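Local coordinates for packaging enzyme P4 (Pseudomonas phage phi13, PDB 4BLP), which probably hydrolyses NTP as a RecA-like hexameric motor that packages viral RNA into the phage procapsid, at residues Lys52-Gly57 and Glu65-Val70; Leu75-Asp80 and Ala247-Leu252. All coordinates share one frame; numbering follows the deposited sequence.

Contact 1. Residues Lys52-Gly57 and Glu65-Val70; sequences KSLRDG and EILFAV
The carboxylate of Glu65, the flat group at the centre of this contact, is met along its oxygen end by two successive backbone N-H groups, while Leu54 CB lies off one face, the face toward which both donor nitrogens are displaced; the Leu54 and Glu65 side chains cross at a slant. The other flat group, the Phe68 ring, has the carbonyl oxygen of Ile66 in plane at its edge. The contact joins the first strand of an antiparallel hairpin, 65-70 with 73-78, to the turn at Ser53-Gly57, which carries an ST motif. Glu65 OE1 accepts from Leu54 N at 3.1 Å, on the syn side and 20° out of the carboxylate plane. The other oxygen, Glu65 OE2, takes Arg55 N at 2.9 Å, again syn and tilted by 24°. Both bonds are bent. A third N-H, that of Leu62 in the intervening loop, also reaches OE1, so the buried charge is probably well compensated and the group's rotation is restrained. With CG beside the backbone N and anti to the carbonyl carbon (chi1 -68°), the rest of the glutamate runs out extended from the strand to the turn.

Within the turn, Ser53 OG accepts from Asp56 N at 3.2 Å, making the ST motif. The guanidinium of Arg55 leads away from the strand and forms a salt bridge with its neighbour, NH1 of Arg55 to OD1 of Asp56 at 2.8 Å; its aliphatic part stays behind, with CB and CG beside Glu65 OE2.

Strand 65-70 divides its side chains between two surroundings. Ile66 and Phe68 face helix 233-248. Glu65 and Leu67 point to the turn, where Leu54 and Leu67 cross nearly at a right angle, Leu54 CD1 lying 4.1 Å from Leu67 CB.

Contact 2. Residues Leu75-Asp80 and Ala247-Leu252; sequences LVVDKD and AELGVL
Apolar packing carries this contact, and Leu249 is its centre, each of its two methyl groups taking a different partner. Leu249 CD1 meets Val77 tip to tip, 4.1 Å from CG2, the valine methyl that its first torsion sets opposite the backbone N. The second methyl, Leu249 CD2, lies 3.9 Å from Lys79 CG, where the lysine and leucine side chains pass each other at an oblique angle. Around this pair, Leu201 of helix 193-205 packs on Leu249, and Ile245 of helix 233-248 on Val77.

Electrostatics add little direct contact. The lysine bends at its third torsion (chi3 -82°), and its NZ stands 4.6 Å from Glu248 OE2, too far for a salt bridge but close enough that the opposite charges probably attract.

The polar bonds do not join the two segments; they cap the helix ends, some through residues outside both. Asp78, at the N-cap of helix 79-91, accepts from Asp80 N through OD1 in a weak bond of 2.9 Å; the same oxygen also takes Ala81 N, and OD2 is held by Ser64 OG. At the other segment, Gly250 N donates to Ala247 O at 3.1 Å. Gly250 has positive phi (64°). The C-terminal end of helix 233-248, carrying Leu249, thus packs beside the strand-to-helix junction at Val77-Lys79, the one finished by a Schellman motif and the other by an N-cap.

From the N terminus, contact 1 comes first: it closes the seven-residue loop between the turn at 52-57 and strand 65-70. The chain then reverses into strand 73-78, the next strand of the small antiparallel sheet, and contact 2 opens from it, closing over 166 residues at the end of helix 233-248. The two are therefore in series, neither enclosing nor crossing the other. Strand pairing joins them directly, with Phe68 O 2.8 Å from Leu75 N in a probable hydrogen bond. Together they tie the turn at 52-57, through this sheet, to a helix that leads into strand 252-257 of the large mixed sheet of the RecA-like core.

Contact 1. Residues Lys52-Gly57 and Glu65-Val70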
# COMPACT_ATOMS: atom_id res chain seq x y z
N LYS D 52 31.56 11.35 2.70
CA LYS D 52 31.42 12.30 3.81
C LYS D 52 30.82 11.64 5.06
O LYS D 52 30.27 10.54 4.97
CB LYS D 52 30.58 13.51 3.38
CG LYS D 52 31.30 14.33 2.31
CD LYS D 52 30.55 15.61 1.99
CE LYS D 52 31.32 16.47 1.01
NZ LYS D 52 30.53 17.66 0.60
N SER D 53 30.98 12.29 6.21
CA SER D 53 30.45 11.79 7.46
C SER D 53 28.93 11.79 7.42
O SER D 53 28.34 12.48 6.57
CB SER D 53 30.90 12.67 8.62
OG SER D 53 30.34 13.96 8.51
N LEU D 54 28.31 11.10 8.37
CA LEU D 54 26.82 11.08 8.42
C LEU D 54 26.29 12.51 8.67
O LEU D 54 25.28 12.89 8.06
CB LEU D 54 26.34 10.14 9.51
CG LEU D 54 26.55 8.65 9.14
CD1 LEU D 54 26.50 7.76 10.39
CD2 LEU D 54 25.46 8.15 8.18
N ARG D 55 26.96 13.30 9.53
CA ARG D 55 26.49 14.68 9.76
C ARG D 55 26.60 15.55 8.52
O ARG D 55 25.86 16.53 8.38
CB ARG D 55 27.21 15.33 10.95
CG ARG D 55 28.68 15.59 10.76
CD ARG D 55 29.18 16.57 11.83
NE ARG D 55 28.37 17.80 11.93
CZ ARG D 55 28.61 18.91 11.25
NH1 ARG D 55 29.62 18.97 10.39
NH2 ARG D 55 27.84 19.98 11.41
N ASP D 56 27.51 15.21 7.63
CA ASP D 56 27.73 16.00 6.41
C ASP D 56 27.02 15.41 5.18
O ASP D 56 27.34 15.76 4.04
CB ASP D 56 29.23 16.14 6.13
CG ASP D 56 30.00 17.01 7.13
OD1 ASP D 56 29.36 17.76 7.89
OD2 ASP D 56 31.23 16.91 7.15
N GLY D 57 26.03 14.55 5.41
CA GLY D 57 25.23 14.05 4.29
C GLY D 57 25.74 12.81 3.58
O GLY D 57 25.18 12.40 2.57
N GLU D 65 30.05 8.86 15.75
CA GLU D 65 28.65 8.71 15.30
C GLU D 65 28.11 7.30 15.44
O GLU D 65 28.78 6.34 15.07
CB GLU D 65 28.52 9.10 13.82
CG GLU D 65 28.74 10.59 13.56
CD GLU D 65 28.77 11.01 12.10
OE1 GLU D 65 29.29 10.25 11.24
OE2 GLU D 65 28.32 12.15 11.81
N ILE D 66 26.88 7.16 15.96
CA ILE D 66 26.21 5.86 16.02
C ILE D 66 24.95 5.99 15.16
O ILE D 66 24.06 6.76 15.51
CB ILE D 66 25.85 5.38 17.44
CG1 ILE D 66 27.10 5.32 18.35
CG2 ILE D 66 25.15 3.98 17.37
CD1 ILE D 66 26.72 5.22 19.85
N LEU D 67 24.86 5.20 14.10
CA LEU D 67 23.67 5.16 13.25
C LEU D 67 22.70 4.13 13.80
O LEU D 67 23.10 3.00 14.13
CB LEU D 67 24.09 4.76 11.82
CG LEU D 67 22.95 4.60 10.79
CD1 LEU D 67 22.32 5.99 10.45
CD2 LEU D 67 23.50 3.92 9.50
N PHE D 68 21.42 4.49 13.91
CA PHE D 68 20.37 3.56 14.33
C PHE D 68 19.07 3.96 13.64
O PHE D 68 19.07 4.87 12.79
CB PHE D 68 20.24 3.52 15.87
CG PHE D 68 19.82 4.81 16.56
CD1 PHE D 68 20.73 5.86 16.72
CD2 PHE D 68 18.55 4.94 17.12
CE1 PHE D 68 20.36 7.03 17.42
CE2 PHE D 68 18.20 6.09 17.82
CZ PHE D 68 19.08 7.15 17.93
N ALA D 69 17.97 3.28 13.98
CA ALA D 69 16.72 3.63 13.32
C ALA D 69 15.56 3.42 14.24
O ALA D 69 15.60 2.52 15.09
CB ALA D 69 16.54 2.74 12.07
N VAL D 70 14.50 4.21 14.04
CA VAL D 70 13.21 3.95 14.72
C VAL D 70 12.19 3.87 13.57
O VAL D 70 12.01 4.85 12.83
CB VAL D 70 12.86 4.97 15.83
CG1 VAL D 70 13.82 4.87 17.03
CG2 VAL D 70 12.76 6.38 15.33

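Contact 2. Residues Leu75-Asp80 and Ala247-Leu252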
# COMPACT_ATOMS: atom_id res chain seq x y z
N LEU D 75 18.54 7.62 12.36
CA LEU D 75 18.98 8.61 13.35
C LEU D 75 20.44 8.40 13.63
O LEU D 75 20.96 7.29 13.52
CB LEU D 75 18.22 8.41 14.67
CG LEU D 75 16.71 8.73 14.64
CD1 LEU D 75 16.05 8.24 15.92
CD2 LEU D 75 16.47 10.24 14.45
N VAL D 76 21.09 9.49 14.02
CA VAL D 76 22.48 9.41 14.46
C VAL D 76 22.59 10.11 15.79
O VAL D 76 22.02 11.19 15.96
CB VAL D 76 23.44 10.05 13.42
CG1 VAL D 76 24.88 10.12 13.98
CG2 VAL D 76 23.44 9.26 12.11
N VAL D 77 23.30 9.51 16.72
CA VAL D 77 23.68 10.21 17.95
C VAL D 77 25.20 10.48 17.81
O VAL D 77 25.96 9.58 17.41
CB VAL D 77 23.30 9.49 19.26
CG1 VAL D 77 23.89 8.10 19.32
CG2 VAL D 77 23.76 10.32 20.49
N ASP D 78 25.64 11.72 18.08
CA ASP D 78 27.08 12.01 18.07
C ASP D 78 27.55 12.09 19.52
O ASP D 78 27.13 12.98 20.27
CB ASP D 78 27.41 13.29 17.28
CG ASP D 78 28.94 13.42 17.11
OD1 ASP D 78 29.61 13.74 18.09
OD2 ASP D 78 29.46 13.02 16.04
N LYS D 79 28.42 11.13 19.92
CA LYS D 79 28.92 11.04 21.30
C LYS D 79 29.75 12.25 21.71
O LYS D 79 29.78 12.56 22.90
CB LYS D 79 29.80 9.76 21.45
CG LYS D 79 28.94 8.50 21.32
CD LYS D 79 29.82 7.24 21.52
CE LYS D 79 30.51 6.89 20.23
NZ LYS D 79 31.48 5.77 20.40
N ASP D 80 30.46 12.89 20.76
CA ASP D 80 31.31 14.03 21.10
C ASP D 80 30.46 15.30 21.28
O ASP D 80 30.73 16.10 22.21
CB ASP D 80 32.40 14.24 20.04
CG ASP D 80 33.48 13.18 20.06
OD1 ASP D 80 33.44 12.32 20.97
OD2 ASP D 80 34.33 13.21 19.17
N ALA D 247 21.80 2.57 26.87
CA ALA D 247 22.74 1.66 27.53
C ALA D 247 24.17 1.96 27.06
O ALA D 247 25.08 2.01 27.89
CB ALA D 247 22.37 0.20 27.24
N GLU D 248 24.37 2.15 25.74
CA GLU D 248 25.71 2.46 25.20
C GLU D 248 26.27 3.76 25.82
O GLU D 248 27.48 3.87 26.07
CB GLU D 248 25.62 2.58 23.66
CG GLU D 248 26.91 3.05 23.00
CD GLU D 248 28.11 2.13 23.16
OE1 GLU D 248 27.92 0.93 23.48
OE2 GLU D 248 29.24 2.61 22.96
N LEU D 249 25.39 4.74 26.07
CA LEU D 249 25.78 6.06 26.59
C LEU D 249 25.79 6.09 28.14
O LEU D 249 26.11 7.14 28.72
CB LEU D 249 24.82 7.13 26.02
CG LEU D 249 24.81 7.21 24.46
CD1 LEU D 249 23.73 8.13 23.97
CD2 LEU D 249 26.20 7.64 23.92
N GLY D 250 25.47 4.96 28.76
CA GLY D 250 25.47 4.81 30.22
C GLY D 250 24.44 5.68 30.94
O GLY D 250 24.66 6.10 32.08
N VAL D 251 23.29 5.91 30.32
CA VAL D 251 22.25 6.74 30.92
C VAL D 251 20.97 5.94 31.08
O VAL D 251 20.79 4.90 30.44
CB VAL D 251 21.98 8.04 30.10
CG1 VAL D 251 23.23 8.93 30.05
CG2 VAL D 251 21.43 7.74 28.68
N LEU D 252 20.05 6.49 31.89
CA LEU D 252 18.72 5.91 32.05
C LEU D 252 17.69 6.97 31.70
O LEU D 252 17.74 8.07 32.28
CB LEU D 252 18.49 5.37 33.47
CG LEU D 252 17.05 4.89 33.75
CD1 LEU D 252 16.75 3.61 32.96
CD2 LEU D 252 16.89 4.56 35.25